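PDZ domain protein (PDB 4L8N) is of unknown function but binds magnesium and carries N- and C-terminal PDZ domains, a fold that commonly recognises the ends of peptide chains. Local coordinates at residues F14-S19 / D65-L70; S21-N26 / T133-D138; V30-I35 / Y291-R296. One frame throughout, in Å; residues are numbered along the deposited sequence.

Interaction 1: residues F14-S19 / D65-L70; sequences FTYDIS and DEIPQL
The phenol ring of Tyr16 meets Ile67 and Pro68 with its far end. Ile67 CG2 comes up to the ring obliquely, 3.7 Å from Tyr16 OH and 4.2 Å from Tyr16 CZ. The same hydroxyl oxygen stands over one face of the pyrrolidine ring of Pro68, with Tyr16 OH 3.8 Å from Pro68 CB and 3.9 Å from Pro68 CD. The phenol end therefore rests on the first turn of helix 67-71, touching carbon atoms of two successive residues. No hydrogen bond crosses between the segments, and contact is by van der Waals packing.

The contact depends on the length of the tyrosine side chain, because even the closest pair of CA atoms, those of Tyr16 and Pro68, is 10.1 Å apart. With Tyr16 CG set between the backbone N and the carbonyl carbon (chi1 73°), the ring projects straight across this gap. Ile18, two residues further along the strand, also points toward the helix but stays farther from it, and packs on Val64. Asp17, between them, is directed to the other side, where its carboxylate forms a salt bridge with Lys293. On the helix side, Glu66 occupies the N-cap position, and its carbonyl oxygen accepts from Leu70 N at 3.2 Å.

The 14-18 part of strand 8-18 and helix 67-71 probably correspond to the second strand and second helix of a PDZ domain, with Phe14 ending a sequence like the family's carboxylate-binding loop. The space that Tyr16 spans would then be the counterpart of the canonical peptide-binding groove between those two elements.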
loop_
_atom_site.group_PDB
_atom_site.type_symbol
_atom_site.label_atom_id
_atom_site.label_comp_id
_atom_site.label_asym_id
_atom_site.label_seq_id
_atom_site.Cartn_x
_atom_site.Cartn_y
_atom_site.Cartn_z
ATOM N N PHE A 14 19.965 -0.066 -27.848
ATOM C CA PHE A 14 18.905 0.246 -26.881
ATOM C C PHE A 14 17.878 -0.859 -26.761
ATOM O O PHE A 14 17.657 -1.595 -27.718
ATOM C CB PHE A 14 18.180 1.570 -27.237
ATOM C CG PHE A 14 17.547 1.621 -28.611
ATOM C CD1 PHE A 14 16.284 1.073 -28.836
ATOM C CD2 PHE A 14 18.180 2.271 -29.661
ATOM C CE1 PHE A 14 15.702 1.112 -30.107
ATOM C CE2 PHE A 14 17.592 2.327 -30.925
ATOM C CZ PHE A 14 16.362 1.737 -31.146
ATOM N N THR A 15 17.201 -0.920 -25.604
ATOM C CA THR A 15 16.067 -1.814 -25.328
ATOM C C THR A 15 14.808 -0.942 -25.354
ATOM O O THR A 15 14.876 0.238 -25.007
ATOM C CB THR A 15 16.233 -2.587 -24.001
ATOM O OG1 THR A 15 16.233 -1.693 -22.891
ATOM C CG2 THR A 15 17.489 -3.443 -23.967
ATOM N N TYR A 16 13.675 -1.496 -25.787
ATOM C CA TYR A 16 12.432 -0.731 -25.872
ATOM C C TYR A 16 11.191 -1.579 -25.571
ATOM O O TYR A 16 11.254 -2.811 -25.538
ATOM C CB TYR A 16 12.292 -0.104 -27.275
ATOM C CG TYR A 16 11.951 -1.098 -28.373
ATOM C CD1 TYR A 16 12.954 -1.770 -29.072
ATOM C CD2 TYR A 16 10.627 -1.336 -28.740
ATOM C CE1 TYR A 16 12.648 -2.679 -30.083
ATOM C CE2 TYR A 16 10.309 -2.264 -29.731
ATOM C CZ TYR A 16 11.324 -2.921 -30.413
ATOM O OH TYR A 16 11.023 -3.805 -31.425
ATOM N N ASP A 17 10.050 -0.892 -25.426
ATOM C CA ASP A 17 8.710 -1.437 -25.269
ATOM C C ASP A 17 7.806 -0.874 -26.326
ATOM O O ASP A 17 8.053 0.231 -26.800
ATOM C CB ASP A 17 8.134 -0.993 -23.918
ATOM C CG ASP A 17 8.471 -1.807 -22.693
ATOM O OD1 ASP A 17 8.922 -2.970 -22.852
ATOM O OD2 ASP A 17 8.216 -1.316 -21.576
ATOM N N ILE A 18 6.705 -1.555 -26.637
ATOM C CA ILE A 18 5.649 -0.926 -27.422
ATOM C C ILE A 18 4.728 -0.419 -26.299
ATOM O O ILE A 18 4.100 -1.231 -25.609
ATOM C CB ILE A 18 4.990 -1.808 -28.523
ATOM C CG1 ILE A 18 5.928 -1.932 -29.738
ATOM C CG2 ILE A 18 3.644 -1.226 -28.982
ATOM C CD1 ILE A 18 6.705 -3.166 -29.781
ATOM N N SER A 19 4.812 0.898 -26.005
ATOM C CA SER A 19 4.111 1.582 -24.913
ATOM C C SER A 19 2.617 1.334 -24.890
ATOM O O SER A 19 1.930 1.443 -25.907
ATOM C CB SER A 19 4.362 3.083 -24.955
ATOM O OG SER A 19 3.568 3.784 -24.013
ATOM N N ASP A 65 4.103 -5.991 -35.101
ATOM C CA ASP A 65 4.900 -7.192 -35.364
ATOM C C ASP A 65 6.077 -6.936 -36.301
ATOM O O ASP A 65 7.069 -7.659 -36.207
ATOM C CB ASP A 65 4.015 -8.302 -35.957
ATOM C CG ASP A 65 2.842 -8.686 -35.078
ATOM O OD1 ASP A 65 3.079 -9.230 -33.970
ATOM O OD2 ASP A 65 1.686 -8.427 -35.486
ATOM N N GLU A 66 5.978 -5.928 -37.199
ATOM C CA GLU A 66 7.047 -5.643 -38.159
ATOM C C GLU A 66 7.959 -4.448 -37.757
ATOM O O GLU A 66 8.828 -4.068 -38.555
ATOM C CB GLU A 66 6.510 -5.475 -39.596
ATOM C CG GLU A 66 5.281 -4.597 -39.768
ATOM C CD GLU A 66 4.651 -4.646 -41.151
ATOM O OE1 GLU A 66 5.400 -4.622 -42.156
ATOM O OE2 GLU A 66 3.401 -4.682 -41.230
ATOM N N ILE A 67 7.828 -3.919 -36.508
ATOM C CA ILE A 67 8.691 -2.843 -36.006
ATOM C C ILE A 67 10.121 -3.393 -35.766
ATOM O O ILE A 67 11.047 -2.724 -36.220
ATOM C CB ILE A 67 8.103 -2.095 -34.773
ATOM C CG1 ILE A 67 7.283 -0.886 -35.255
ATOM C CG2 ILE A 67 9.192 -1.657 -33.747
ATOM C CD1 ILE A 67 6.307 -0.355 -34.277
ATOM N N PRO A 68 10.353 -4.582 -35.125
ATOM C CA PRO A 68 11.742 -5.052 -34.931
ATOM C C PRO A 68 12.536 -5.249 -36.228
ATOM O O PRO A 68 13.735 -4.972 -36.241
ATOM C CB PRO A 68 11.573 -6.391 -34.201
ATOM C CG PRO A 68 10.166 -6.785 -34.423
ATOM C CD PRO A 68 9.399 -5.509 -34.483
ATOM N N GLN A 69 11.875 -5.713 -37.312
ATOM C CA GLN A 69 12.498 -5.937 -38.626
ATOM C C GLN A 69 12.843 -4.608 -39.293
ATOM O O GLN A 69 13.894 -4.505 -39.925
ATOM C CB GLN A 69 11.586 -6.772 -39.558
ATOM C CG GLN A 69 11.472 -8.259 -39.192
ATOM C CD GLN A 69 10.586 -8.524 -37.987
ATOM O OE1 GLN A 69 9.508 -7.933 -37.820
ATOM N NE2 GLN A 69 11.033 -9.418 -37.112
ATOM N N LEU A 70 11.951 -3.601 -39.152
ATOM C CA LEU A 70 12.105 -2.262 -39.710
ATOM C C LEU A 70 13.216 -1.494 -39.005
ATOM O O LEU A 70 13.849 -0.630 -39.613
ATOM C CB LEU A 70 10.780 -1.502 -39.602
ATOM C CG LEU A 70 10.356 -0.733 -40.846
ATOM C CD1 LEU A 70 9.931 -1.672 -41.960
ATOM C CD2 LEU A 70 9.231 0.221 -40.528
#

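Interaction 2: residues S21-N26 / T133-D138; sequences SKNWGN and TTVTSD
Asn23 reaches Asp138 because its CG lies anti to its own carbonyl carbon (chi1 -49°), while chi2 of 96° turns the amide so that ND2 faces the backbone of Asp138. The bond from Asn23 ND2 to Asp138 O is 2.9 Å long, moderately bent at 146°, and lies in the carbonyl plane as well as close to the plane of the amide. Asn23 ND2 also donates to Val140 O, so one amide nitrogen ties down two carbonyls of the same loop. On the other branch, Asn23 OD1 rests against Val135 CG2 at 3.7 Å, the two side chains running past each other in opposite directions; Thr136 CG2 flanks the amide nitrogen more loosely.

Asn23 belongs to an ST turn, in which Ser21 OG accepts from Asn23 N at 3.3 Å. This turn lies in the loop joining strands 8-18 and 29-34 of the PDZ domain, and it meets the end of strand 123-135, in the DUF4136 region. An alanine here in place of the asparagine is likely to leave the carbonyls of Asp138 and Val140 without this donor and the loop freer to shift. The carboxylate of Asp138 is salt-bridged to Arg257, while Ser137 OG is hydrogen-bonded to Gln189 of the second subunit.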
loop_
_atom_site.group_PDB
_atom_site.type_symbol
_atom_site.label_atom_id
_atom_site.label_comp_id
_atom_site.label_asym_id
_atom_site.label_seq_id
_atom_site.Cartn_x
_atom_site.Cartn_y
_atom_site.Cartn_z
ATOM N N SER A 21 1.085 2.907 -22.211
ATOM C CA SER A 21 0.748 4.138 -21.487
ATOM C C SER A 21 -0.040 5.071 -22.371
ATOM O O SER A 21 0.359 5.310 -23.505
ATOM C CB SER A 21 2.015 4.833 -20.989
ATOM O OG SER A 21 1.764 6.191 -20.666
ATOM N N LYS A 22 -1.138 5.619 -21.851
ATOM C CA LYS A 22 -2.019 6.540 -22.586
ATOM C C LYS A 22 -1.440 7.950 -22.670
ATOM O O LYS A 22 -1.860 8.722 -23.535
ATOM C CB LYS A 22 -3.427 6.615 -21.930
ATOM C CG LYS A 22 -4.139 5.272 -21.695
ATOM C CD LYS A 22 -4.677 4.602 -22.980
ATOM C CE LYS A 22 -5.012 3.136 -22.780
ATOM N NZ LYS A 22 -5.331 2.452 -24.064
ATOM N N ASN A 23 -0.487 8.288 -21.789
ATOM C CA ASN A 23 0.062 9.636 -21.690
ATOM C C ASN A 23 1.487 9.778 -22.234
ATOM O O ASN A 23 2.026 10.888 -22.241
ATOM C CB ASN A 23 0.024 10.076 -20.232
ATOM C CG ASN A 23 -1.319 9.851 -19.583
ATOM O OD1 ASN A 23 -1.545 8.844 -18.919
ATOM N ND2 ASN A 23 -2.265 10.731 -19.837
ATOM N N TRP A 24 2.089 8.683 -22.708
ATOM C CA TRP A 24 3.451 8.708 -23.244
ATOM C C TRP A 24 3.642 7.715 -24.363
ATOM O O TRP A 24 3.682 6.506 -24.102
ATOM C CB TRP A 24 4.498 8.443 -22.150
ATOM C CG TRP A 24 5.881 8.830 -22.581
ATOM C CD1 TRP A 24 6.941 7.998 -22.779
ATOM C CD2 TRP A 24 6.306 10.131 -23.021
ATOM N NE1 TRP A 24 8.018 8.705 -23.258
ATOM C CE2 TRP A 24 7.656 10.014 -23.426
ATOM C CE3 TRP A 24 5.689 11.393 -23.078
ATOM C CZ2 TRP A 24 8.409 11.110 -23.841
ATOM C CZ3 TRP A 24 6.439 12.476 -23.498
ATOM C CH2 TRP A 24 7.788 12.331 -23.858
ATOM N N GLY A 25 3.781 8.244 -25.585
ATOM C CA GLY A 25 4.018 7.481 -26.808
ATOM C C GLY A 25 3.201 6.215 -26.948
ATOM O O GLY A 25 3.767 5.140 -27.156
ATOM N N ASN A 26 1.864 6.340 -26.822
ATOM C CA ASN A 26 0.930 5.220 -26.906
ATOM C C ASN A 26 1.050 4.460 -28.245
ATOM O O ASN A 26 1.063 5.070 -29.323
ATOM C CB ASN A 26 -0.505 5.692 -26.690
ATOM C CG ASN A 26 -1.456 4.593 -26.274
ATOM O OD1 ASN A 26 -1.050 3.509 -25.837
ATOM N ND2 ASN A 26 -2.756 4.862 -26.359
ATOM N N THR A 133 2.190 4.996 -7.898
ATOM C CA THR A 133 2.250 5.963 -9.006
ATOM C C THR A 133 0.910 5.949 -9.681
ATOM O O THR A 133 0.468 4.910 -10.182
ATOM C CB THR A 133 3.445 5.683 -9.963
ATOM O OG1 THR A 133 4.584 5.443 -9.147
ATOM C CG2 THR A 133 3.771 6.868 -10.858
ATOM N N THR A 134 0.246 7.114 -9.639
ATOM C CA THR A 134 -1.105 7.358 -10.139
ATOM C C THR A 134 -1.093 8.491 -11.127
ATOM O O THR A 134 -0.509 9.542 -10.862
ATOM C CB THR A 134 -2.039 7.696 -8.976
ATOM O OG1 THR A 134 -1.748 6.868 -7.846
ATOM C CG2 THR A 134 -3.508 7.592 -9.361
ATOM N N VAL A 135 -1.741 8.277 -12.263
ATOM C CA VAL A 135 -1.842 9.273 -13.311
ATOM C C VAL A 135 -3.318 9.556 -13.601
ATOM O O VAL A 135 -4.185 8.741 -13.256
ATOM C CB VAL A 135 -1.054 8.898 -14.606
ATOM C CG1 VAL A 135 0.408 8.590 -14.284
ATOM C CG2 VAL A 135 -1.701 7.735 -15.356
ATOM N N THR A 136 -3.579 10.707 -14.267
ATOM C CA THR A 136 -4.901 11.152 -14.720
ATOM C C THR A 136 -5.497 10.081 -15.663
ATOM O O THR A 136 -4.764 9.371 -16.363
ATOM C CB THR A 136 -4.820 12.560 -15.372
ATOM O OG1 THR A 136 -6.127 12.972 -15.774
ATOM C CG2 THR A 136 -3.851 12.629 -16.581
ATOM N N SER A 137 -6.818 9.951 -15.650
ATOM C CA SER A 137 -7.500 8.979 -16.492
ATOM C C SER A 137 -7.701 9.569 -17.887
ATOM O O SER A 137 -8.012 8.826 -18.822
ATOM C CB SER A 137 -8.816 8.532 -15.859
ATOM O OG SER A 137 -9.633 9.643 -15.519
ATOM N N ASP A 138 -7.464 10.898 -18.040
ATOM C CA ASP A 138 -7.507 11.601 -19.335
ATOM C C ASP A 138 -6.263 11.205 -20.124
ATOM O O ASP A 138 -5.165 11.165 -19.562
ATOM C CB ASP A 138 -7.594 13.127 -19.147
ATOM C CG ASP A 138 -8.766 13.596 -18.300
ATOM O OD1 ASP A 138 -9.815 12.907 -18.294
ATOM O OD2 ASP A 138 -8.640 14.652 -17.649
#

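Interaction 3: residues V30-I35 / Y291-R296; sequences VIKSII and YTKYGR
Val30 sets its CG1 methyl over one face of the Tyr291 ring, above the centre and a little toward CD2. CG1 of Val30 lies 3.9 Å from the centroid of the Tyr291 ring and only 12° off the ring normal, a CH-pi contact, and Tyr291 CD2 is the nearest ring atom. Chi1 of -174°, with Tyr291 CG anti to the backbone N, carries the ring out toward the strand, and chi2 of 53° turns its face to the valine. The ring's hydroxyl hydrogen-bonds to Asp17 OD2, fixing its far end, while Trp24 and Ser19 pack around the residue.

The second pair, Lys32 and Lys293, meets at about a right angle. Lys293 runs out extended beyond CG and brings its NZ to 3.6 Å from Lys32 CD. Lys32 is bent at chi3, and the two ammonium nitrogens, Lys32 NZ and Lys293 NZ, end up 4.1 Å apart. Lys32 also forms, with Ser33, the two-residue side of a classic beta bulge opposite Thr15 on the neighbouring strand.

The two lysines gather beside anions: Lys293 NZ is salt-bridged to Asp17 OD2 and hydrogen-bonds to Lys457 O at the chain terminus, whereas Lys32 has weaker, long ion pairs with Asp17 OD1 and the terminal carboxylate. These negative groups probably offset the like charges, so that an aliphatic-aromatic patch and a shared ionic cluster together join the PDZ strand to the loop 291-296.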
loop_
_atom_site.group_PDB
_atom_site.type_symbol
_atom_site.label_atom_id
_atom_site.label_comp_id
_atom_site.label_asym_id
_atom_site.label_seq_id
_atom_site.Cartn_x
_atom_site.Cartn_y
_atom_site.Cartn_z
ATOM N N VAL A 30 9.019 2.951 -27.120
ATOM C CA VAL A 30 9.543 3.835 -26.073
ATOM C C VAL A 30 10.818 3.182 -25.568
ATOM O O VAL A 30 10.776 2.033 -25.118
ATOM C CB VAL A 30 8.533 4.141 -24.907
ATOM C CG1 VAL A 30 9.228 4.808 -23.713
ATOM C CG2 VAL A 30 7.366 4.998 -25.390
ATOM N N ILE A 31 11.937 3.917 -25.627
ATOM C CA ILE A 31 13.256 3.448 -25.214
ATOM C C ILE A 31 13.322 3.316 -23.698
ATOM O O ILE A 31 13.082 4.291 -22.998
ATOM C CB ILE A 31 14.358 4.407 -25.741
ATOM C CG1 ILE A 31 14.147 4.843 -27.204
ATOM C CG2 ILE A 31 15.758 3.926 -25.418
ATOM C CD1 ILE A 31 14.396 3.923 -28.236
ATOM N N LYS A 32 13.729 2.126 -23.209
ATOM C CA LYS A 32 13.855 1.792 -21.792
ATOM C C LYS A 32 15.292 1.937 -21.271
ATOM O O LYS A 32 15.502 2.295 -20.098
ATOM C CB LYS A 32 13.410 0.344 -21.557
ATOM C CG LYS A 32 11.916 0.095 -21.655
ATOM C CD LYS A 32 11.560 -1.268 -21.068
ATOM C CE LYS A 32 12.090 -2.448 -21.857
ATOM N NZ LYS A 32 12.039 -3.692 -21.048
ATOM N N SER A 33 16.273 1.538 -22.092
ATOM C CA SER A 33 17.674 1.596 -21.697
ATOM C C SER A 33 18.557 1.698 -22.905
ATOM O O SER A 33 18.226 1.166 -23.956
ATOM C CB SER A 33 18.067 0.373 -20.867
ATOM O OG SER A 33 18.336 -0.721 -21.728
ATOM N N ILE A 34 19.693 2.358 -22.733
ATOM C CA ILE A 34 20.699 2.563 -23.748
ATOM C C ILE A 34 21.876 1.676 -23.407
ATOM O O ILE A 34 22.277 1.603 -22.242
ATOM C CB ILE A 34 21.038 4.083 -23.812
ATOM C CG1 ILE A 34 20.069 4.795 -24.768
ATOM C CG2 ILE A 34 22.451 4.349 -24.284
ATOM C CD1 ILE A 34 18.879 5.181 -24.171
ATOM N N ILE A 35 22.412 0.981 -24.403
ATOM C CA ILE A 35 23.543 0.104 -24.178
ATOM C C ILE A 35 24.841 0.947 -24.144
ATOM O O ILE A 35 25.137 1.658 -25.090
ATOM C CB ILE A 35 23.541 -1.030 -25.218
ATOM C CG1 ILE A 35 22.386 -1.988 -24.883
ATOM C CG2 ILE A 35 24.890 -1.773 -25.259
ATOM C CD1 ILE A 35 21.675 -2.493 -25.998
ATOM N N TYR A 291 7.087 8.125 -18.471
ATOM C CA TYR A 291 6.696 6.770 -18.813
ATOM C C TYR A 291 6.443 5.922 -17.562
ATOM O O TYR A 291 7.376 5.423 -16.942
ATOM C CB TYR A 291 7.750 6.142 -19.731
ATOM C CG TYR A 291 7.382 4.773 -20.260
ATOM C CD1 TYR A 291 6.168 4.556 -20.906
ATOM C CD2 TYR A 291 8.270 3.703 -20.159
ATOM C CE1 TYR A 291 5.830 3.299 -21.402
ATOM C CE2 TYR A 291 7.945 2.444 -20.657
ATOM C CZ TYR A 291 6.725 2.244 -21.281
ATOM O OH TYR A 291 6.421 1.002 -21.790
ATOM N N THR A 292 5.149 5.776 -17.213
ATOM C CA THR A 292 4.633 5.004 -16.090
ATOM C C THR A 292 4.085 3.663 -16.586
ATOM O O THR A 292 3.134 3.639 -17.373
ATOM C CB THR A 292 3.538 5.818 -15.348
ATOM O OG1 THR A 292 4.077 7.043 -14.850
ATOM C CG2 THR A 292 2.916 5.060 -14.190
ATOM N N LYS A 293 4.678 2.543 -16.121
ATOM C CA LYS A 293 4.147 1.228 -16.453
ATOM C C LYS A 293 3.794 0.414 -15.171
ATOM O O LYS A 293 2.986 -0.505 -15.264
ATOM C CB LYS A 293 5.008 0.435 -17.452
ATOM C CG LYS A 293 6.461 0.161 -17.126
ATOM C CD LYS A 293 7.003 -0.874 -18.131
ATOM C CE LYS A 293 8.510 -1.000 -18.103
ATOM N NZ LYS A 293 8.971 -2.278 -18.717
ATOM N N TYR A 294 4.294 0.807 -13.984
ATOM C CA TYR A 294 3.983 0.155 -12.693
ATOM C C TYR A 294 3.256 1.098 -11.755
ATOM O O TYR A 294 3.812 2.112 -11.349
ATOM C CB TYR A 294 5.250 -0.374 -12.002
ATOM C CG TYR A 294 5.925 -1.439 -12.828
ATOM C CD1 TYR A 294 5.412 -2.731 -12.885
ATOM C CD2 TYR A 294 7.012 -1.133 -13.640
ATOM C CE1 TYR A 294 5.982 -3.698 -13.705
ATOM C CE2 TYR A 294 7.597 -2.098 -14.454
ATOM C CZ TYR A 294 7.082 -3.381 -14.477
ATOM O OH TYR A 294 7.644 -4.348 -15.273
ATOM N N GLY A 295 2.038 0.737 -11.387
ATOM C CA GLY A 295 1.239 1.555 -10.489
ATOM C C GLY A 295 1.490 1.375 -9.008
ATOM O O GLY A 295 1.302 2.320 -8.242
ATOM N N ARG A 296 1.892 0.170 -8.574
ATOM C CA ARG A 296 2.000 -0.061 -7.129
ATOM C C ARG A 296 3.372 -0.476 -6.570
ATOM O O ARG A 296 3.696 -0.007 -5.476
ATOM C CB ARG A 296 0.947 -1.077 -6.656
ATOM C CG ARG A 296 0.217 -0.584 -5.408
ATOM C CD ARG A 296 -0.922 -1.483 -4.975
ATOM N NE ARG A 296 -0.459 -2.789 -4.493
ATOM C CZ ARG A 296 -0.127 -3.052 -3.232
ATOM N NH1 ARG A 296 -0.188 -2.099 -2.309
ATOM N NH2 ARG A 296 0.274 -4.270 -2.886
#

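Along the chain the first segments follow one another, 14-19, 21-26 and 30-35, and their partners come later in the same order, 65-70, 133-138 and 291-296. Interactions 1 and 3 use neighbouring antiparallel strands, 8-18 and 29-34, of the six-stranded PDZ sheet, and the loop between them supplies interaction 2. The centres of interactions 1 and 2 lie about 20 Å apart, those of interactions 1 and 3 about 14 Å, and those of interactions 2 and 3 about 13 Å. Interaction 1 stays inside the PDZ domain. Interactions 2 and 3 reach strand 123-135 and the loop leading into strand 298-309, its neighbour in the large mixed sheet, and so dock the domain onto the rest of the protein.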